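Local structure of HTH-type transcriptional repressor NemR (Escherichia coli, 4YZE) at residues 133-138 and 164-169; 141-146 and 159-164. The protein represses transcription of the nemRA-gloA operon by binding the NemR box, and responds to electrophiles and reactive chlorine species such as bleach. The protein carries 5 engineered substitutions. All blocks are in the same frame, centred on the assembly; numbering follows the deposited sequence.

Contact 1 (133-138 and 164-169); sequences RGVIAL and VLYALW
Tyr-166 reaches across from helix 158-179 and lays its ring against Val-135 and Ile-136 of helix 122-148, joining two helices of the mainly helical C-terminal regulatory domain of this TetR-family repressor. With CG anti to the backbone N (chi1 -179°), the ring swings from CB to run along between the two helices, across the front of Val-135 and Ile-136. Both aliphatic side chains cross it at about a right angle, and both approach the ring obliquely. They come from the same side of the ring plane: Val-135 reaches the CD1 half with a single branch, its CG1 lying 3.8 Å from Tyr-166 CD1 and 4.1 Å from Tyr-166 CE1. Ile-136 lies nearer the root of the tyrosine and beside the CD2 half, where its terminal CD1 comes within 4.0 Å of Tyr-166 CD2. Beta-branched residues suit these places because they present compact, stiff apolar surfaces close to the helix, while a flat aromatic offers one broad surface that both can share. All three residues are buried, and the meeting is purely apolar. The tyrosine also packs on Tyr-91 of helix 84-97 and on Gln-175 of the second subunit, so the residue also lies at the dimer interface. An alanine in place of Tyr-166 would keep CB but is likely to open a gap beside Val-135 CG1 and strip Ile-136 CD1 of its aromatic neighbour. At the base of the ring, Ile-136 CG1 sits 3.7 Å from Tyr-166 CB and 3.8 Å from Tyr-166 CG.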
loop_
_atom_site.group_PDB
_atom_site.type_symbol
_atom_site.label_atom_id
_atom_site.label_comp_id
_atom_site.label_asym_id
_atom_site.label_seq_id
_atom_site.Cartn_x
_atom_site.Cartn_y
_atom_site.Cartn_z
ATOM N N ARG A 133 14.249 2.582 0.925
ATOM C CA ARG A 133 15.148 3.645 1.391
ATOM C C ARG A 133 15.883 4.315 0.230
ATOM O O ARG A 133 16.018 5.546 0.206
ATOM C CB ARG A 133 16.147 3.127 2.437
ATOM C CG ARG A 133 15.626 3.180 3.875
ATOM C CD ARG A 133 16.778 3.118 4.926
ATOM N NE ARG A 133 17.794 2.168 4.512
ATOM C CZ ARG A 133 17.680 0.853 4.673
ATOM N NH1 ARG A 133 16.607 0.347 5.276
ATOM N NH2 ARG A 133 18.636 0.047 4.240
ATOM N N GLY A 134 16.324 3.507 -0.738
ATOM C CA GLY A 134 16.955 4.009 -1.948
ATOM C C GLY A 134 16.057 4.957 -2.741
ATOM O O GLY A 134 16.516 6.001 -3.218
ATOM N N VAL A 135 14.781 4.614 -2.898
ATOM C CA VAL A 135 13.892 5.476 -3.685
ATOM C C VAL A 135 13.696 6.804 -2.960
ATOM O O VAL A 135 13.761 7.875 -3.553
ATOM C CB VAL A 135 12.512 4.833 -3.931
ATOM C CG1 VAL A 135 11.530 5.843 -4.580
ATOM C CG2 VAL A 135 12.630 3.556 -4.798
ATOM N N ILE A 136 13.450 6.705 -1.663
ATOM C CA ILE A 136 13.180 7.854 -0.839
ATOM C C ILE A 136 14.374 8.804 -0.864
ATOM O O ILE A 136 14.209 10.012 -0.999
ATOM C CB ILE A 136 12.859 7.420 0.598
ATOM C CG1 ILE A 136 11.485 6.723 0.622
ATOM C CG2 ILE A 136 12.882 8.624 1.527
ATOM C CD1 ILE A 136 11.200 5.935 1.901
ATOM N N ALA A 137 15.577 8.253 -0.769
ATOM C CA ALA A 137 16.776 9.088 -0.750
ATOM C C ALA A 137 16.971 9.793 -2.098
ATOM O O ALA A 137 17.417 10.926 -2.129
ATOM C CB ALA A 137 18.025 8.280 -0.341
ATOM N N LEU A 138 16.603 9.151 -3.204
ATOM C CA LEU A 138 16.692 9.823 -4.498
ATOM C C LEU A 138 15.702 10.998 -4.609
ATOM O O LEU A 138 16.062 12.086 -5.097
ATOM C CB LEU A 138 16.497 8.837 -5.646
ATOM C CG LEU A 138 17.688 7.919 -5.930
ATOM C CD1 LEU A 138 17.300 6.831 -6.922
ATOM C CD2 LEU A 138 18.885 8.728 -6.444
ATOM N N VAL A 164 6.784 11.041 2.499
ATOM C CA VAL A 164 5.370 11.243 2.213
ATOM C C VAL A 164 5.086 10.951 0.756
ATOM O O VAL A 164 4.089 10.322 0.450
ATOM C CB VAL A 164 4.943 12.696 2.535
ATOM C CG1 VAL A 164 3.581 13.052 1.892
ATOM C CG2 VAL A 164 4.910 12.899 4.039
ATOM N N LEU A 165 5.948 11.430 -0.139
ATOM C CA LEU A 165 5.759 11.205 -1.575
ATOM C C LEU A 165 5.786 9.709 -1.886
ATOM O O LEU A 165 5.008 9.204 -2.714
ATOM C CB LEU A 165 6.847 11.907 -2.387
ATOM C CG LEU A 165 6.855 13.439 -2.497
ATOM C CD1 LEU A 165 8.052 13.890 -3.312
ATOM C CD2 LEU A 165 5.571 13.970 -3.137
ATOM N N TYR A 166 6.687 8.998 -1.223
ATOM C CA TYR A 166 6.794 7.554 -1.437
ATOM C C TYR A 166 5.577 6.864 -0.843
ATOM O O TYR A 166 4.971 6.011 -1.485
ATOM C CB TYR A 166 8.099 7.010 -0.845
ATOM C CG TYR A 166 8.252 5.524 -1.075
ATOM C CD1 TYR A 166 8.584 5.030 -2.329
ATOM C CD2 TYR A 166 8.031 4.616 -0.054
ATOM C CE1 TYR A 166 8.715 3.672 -2.561
ATOM C CE2 TYR A 166 8.162 3.236 -0.273
ATOM C CZ TYR A 166 8.503 2.778 -1.528
ATOM O OH TYR A 166 8.629 1.423 -1.767
ATOM N N ALA A 167 5.200 7.242 0.376
ATOM C CA ALA A 167 4.024 6.627 0.998
ATOM C C ALA A 167 2.809 6.884 0.114
ATOM O O ALA A 167 1.976 6.003 -0.098
ATOM C CB ALA A 167 3.799 7.181 2.363
ATOM N N LEU A 168 2.724 8.095 -0.432
ATOM C CA LEU A 168 1.578 8.453 -1.280
ATOM C C LEU A 168 1.517 7.594 -2.544
ATOM O O LEU A 168 0.445 7.097 -2.937
ATOM C CB LEU A 168 1.668 9.932 -1.667
ATOM C CG LEU A 168 0.454 10.796 -2.020
ATOM C CD1 LEU A 168 0.819 11.846 -3.071
ATOM C CD2 LEU A 168 -0.750 10.027 -2.452
ATOM N N TRP A 169 2.664 7.463 -3.198
ATOM C CA TRP A 169 2.807 6.641 -4.398
ATOM C C TRP A 169 2.409 5.183 -4.135
ATOM O O TRP A 169 1.727 4.555 -4.945
ATOM C CB TRP A 169 4.275 6.712 -4.841
ATOM C CG TRP A 169 4.656 5.830 -5.992
ATOM C CD1 TRP A 169 4.626 6.153 -7.320
ATOM C CD2 TRP A 169 5.168 4.487 -5.918
ATOM N NE1 TRP A 169 5.073 5.089 -8.074
ATOM C CE2 TRP A 169 5.408 4.056 -7.239
ATOM C CE3 TRP A 169 5.447 3.610 -4.863
ATOM C CZ2 TRP A 169 5.911 2.775 -7.536
ATOM C CZ3 TRP A 169 5.942 2.340 -5.160
ATOM C CH2 TRP A 169 6.168 1.938 -6.488
#

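Contact 2 (141-146 and 159-164)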
loop_
_atom_site.group_PDB
_atom_site.type_symbol
_atom_site.label_atom_id
_atom_site.label_comp_id
_atom_site.label_asym_id
_atom_site.label_seq_id
_atom_site.Cartn_x
_atom_site.Cartn_y
_atom_site.Cartn_z
ATOM N N GLN A 141 16.930 13.911 -2.460
ATOM C CA GLN A 141 18.008 14.681 -3.067
ATOM C C GLN A 141 17.445 15.618 -4.147
ATOM O O GLN A 141 17.870 16.781 -4.259
ATOM C CB GLN A 141 19.083 13.749 -3.632
ATOM C CG GLN A 141 20.349 14.465 -4.083
ATOM C CD GLN A 141 21.012 15.280 -2.965
ATOM O OE1 GLN A 141 21.564 14.714 -2.014
ATOM N NE2 GLN A 141 20.960 16.619 -3.076
ATOM N N ALA A 142 16.467 15.119 -4.914
ATOM C CA ALA A 142 15.818 15.925 -5.958
ATOM C C ALA A 142 15.128 17.136 -5.355
ATOM O O ALA A 142 15.205 18.242 -5.905
ATOM C CB ALA A 142 14.804 15.086 -6.753
ATOM N N LEU A 143 14.437 16.927 -4.236
ATOM C CA LEU A 143 13.741 18.022 -3.573
ATOM C C LEU A 143 14.736 19.092 -3.106
ATOM O O LEU A 143 14.491 20.286 -3.284
ATOM C CB LEU A 143 12.891 17.519 -2.408
ATOM C CG LEU A 143 11.684 16.649 -2.808
ATOM C CD1 LEU A 143 11.228 15.818 -1.629
ATOM C CD2 LEU A 143 10.525 17.494 -3.346
ATOM N N GLU A 144 15.849 18.655 -2.517
ATOM C CA GLU A 144 16.858 19.570 -1.985
ATOM C C GLU A 144 17.501 20.357 -3.130
ATOM O O GLU A 144 17.601 21.583 -3.063
ATOM C CB GLU A 144 17.906 18.793 -1.181
ATOM C CG GLU A 144 19.074 19.624 -0.670
ATOM C CD GLU A 144 18.665 20.662 0.357
ATOM O OE1 GLU A 144 19.462 21.595 0.607
ATOM O OE2 GLU A 144 17.558 20.549 0.923
ATOM N N ASN A 145 17.885 19.645 -4.191
ATOM C CA ASN A 145 18.397 20.277 -5.400
ATOM C C ASN A 145 17.443 21.340 -5.932
ATOM O O ASN A 145 17.874 22.419 -6.338
ATOM C CB ASN A 145 18.645 19.236 -6.494
ATOM C CG ASN A 145 19.818 18.330 -6.181
ATOM O OD1 ASN A 145 20.691 18.681 -5.393
ATOM N ND2 ASN A 145 19.848 17.160 -6.812
ATOM N N GLY A 146 16.152 21.009 -5.946
ATOM C CA GLY A 146 15.116 21.890 -6.445
ATOM C C GLY A 146 15.026 23.158 -5.617
ATOM O O GLY A 146 14.792 24.245 -6.165
ATOM N N LEU A 159 13.757 15.008 3.410
ATOM C CA LEU A 159 13.551 13.586 3.723
ATOM C C LEU A 159 12.115 13.330 4.144
ATOM O O LEU A 159 11.461 12.417 3.629
ATOM C CB LEU A 159 14.516 13.105 4.819
ATOM C CG LEU A 159 14.525 11.583 5.025
ATOM C CD1 LEU A 159 14.863 10.860 3.716
ATOM C CD2 LEU A 159 15.483 11.165 6.135
ATOM N N GLN A 160 11.625 14.141 5.077
ATOM C CA GLN A 160 10.229 14.065 5.491
ATOM C C GLN A 160 9.310 14.137 4.269
ATOM O O GLN A 160 8.420 13.299 4.090
ATOM C CB GLN A 160 9.904 15.202 6.464
ATOM N N GLN A 161 9.551 15.112 3.402
ATOM C CA GLN A 161 8.665 15.282 2.259
ATOM C C GLN A 161 8.856 14.128 1.294
ATOM O O GLN A 161 7.889 13.662 0.703
ATOM C CB GLN A 161 8.875 16.641 1.566
ATOM C CG GLN A 161 8.071 16.800 0.274
ATOM C CD GLN A 161 6.559 16.743 0.497
ATOM O OE1 GLN A 161 5.882 15.780 0.096
ATOM N NE2 GLN A 161 6.026 17.773 1.131
ATOM N N ALA A 162 10.090 13.652 1.141
ATOM C CA ALA A 162 10.325 12.499 0.260
ATOM C C ALA A 162 9.581 11.244 0.725
ATOM O O ALA A 162 9.116 10.460 -0.094
ATOM C CB ALA A 162 11.819 12.202 0.126
ATOM N N GLN A 163 9.469 11.060 2.034
ATOM C CA GLN A 163 8.866 9.851 2.578
ATOM C C GLN A 163 7.364 9.861 2.358
ATOM O O GLN A 163 6.741 8.831 2.070
ATOM C CB GLN A 163 9.208 9.734 4.066
ATOM C CG GLN A 163 10.671 9.402 4.273
ATOM C CD GLN A 163 11.127 9.470 5.721
ATOM O OE1 GLN A 163 12.251 9.076 6.038
ATOM N NE2 GLN A 163 10.264 9.968 6.605
ATOM N N VAL A 164 6.784 11.041 2.499
ATOM C CA VAL A 164 5.370 11.243 2.213
ATOM C C VAL A 164 5.086 10.951 0.756
ATOM O O VAL A 164 4.089 10.322 0.450
ATOM C CB VAL A 164 4.943 12.696 2.535
ATOM C CG1 VAL A 164 3.581 13.052 1.892
ATOM C CG2 VAL A 164 4.910 12.899 4.039
#
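Leu-143 of helix 122-148 directs one methyl, CD1, at the backbone and side-chain roots of Gln-161 and Ala-162 on helix 158-179, a helix-helix contact in the C-terminal regulatory domain of the TetR fold. Along the second helix, the N-terminal turn is turned to other neighbours: Leu-159 directs its CB away from segment 141-146 and packs on Ser-140, and the Gln-160 carbonyl accepts a hydrogen bond from Asn-187 of the second subunit. Gln-161 is the first to meet the leucine. Its side chain crosses that of Leu-143 at about a right angle and offers its aliphatic part, with CG 3.8 Å from Leu-143 CD1. A bend at chi2 (62°) then turns the chain beyond CG, so a glutamine can lend methylenes to an apolar contact while its amide continues in another direction. Ala-162 follows, its small methyl letting the leucine come close to the main chain; its CB is 4.1 Å from Leu-143 CD1. Gln-163 takes a different course, its NE2 hydrogen-bonding to Glu-183 of the second subunit, and Val-164 packs on Asn-187 of that same subunit. Phe-154 and Ile-196 extend the apolar surroundings of both Leu-143 and Gln-161. Leucine suits the place because its methyls sit one carbon farther out than valine's, so that CD1 reaches the neighbouring helix; the nearest approach is between Leu-143 CD1 and Ala-162 N, at 3.7 Å.

Contacts 1 and 2 are successive parts of one interface between helices 122-148 and 158-179, their centres about 9 Å apart, with contact 2 nested inside the loop that contact 1 closes. Ile-136 bridges them: its O lies 3.4 Å from Ala-162 CB, and its CG2 3.7 Å from Leu-159 CD1. Leu-165, in segment 164-169, adds a second join, its CD1 4.1 Å from Leu-143 CD1, and Val-164 belongs to both. Contact 1 lies nearer the redox-sensing site, the side chain of Tyr-166 being about 7 Å from that of Cys-108, which is central to the response to reactive chlorine species; contact 2 lies away from it. Both touch the second subunit.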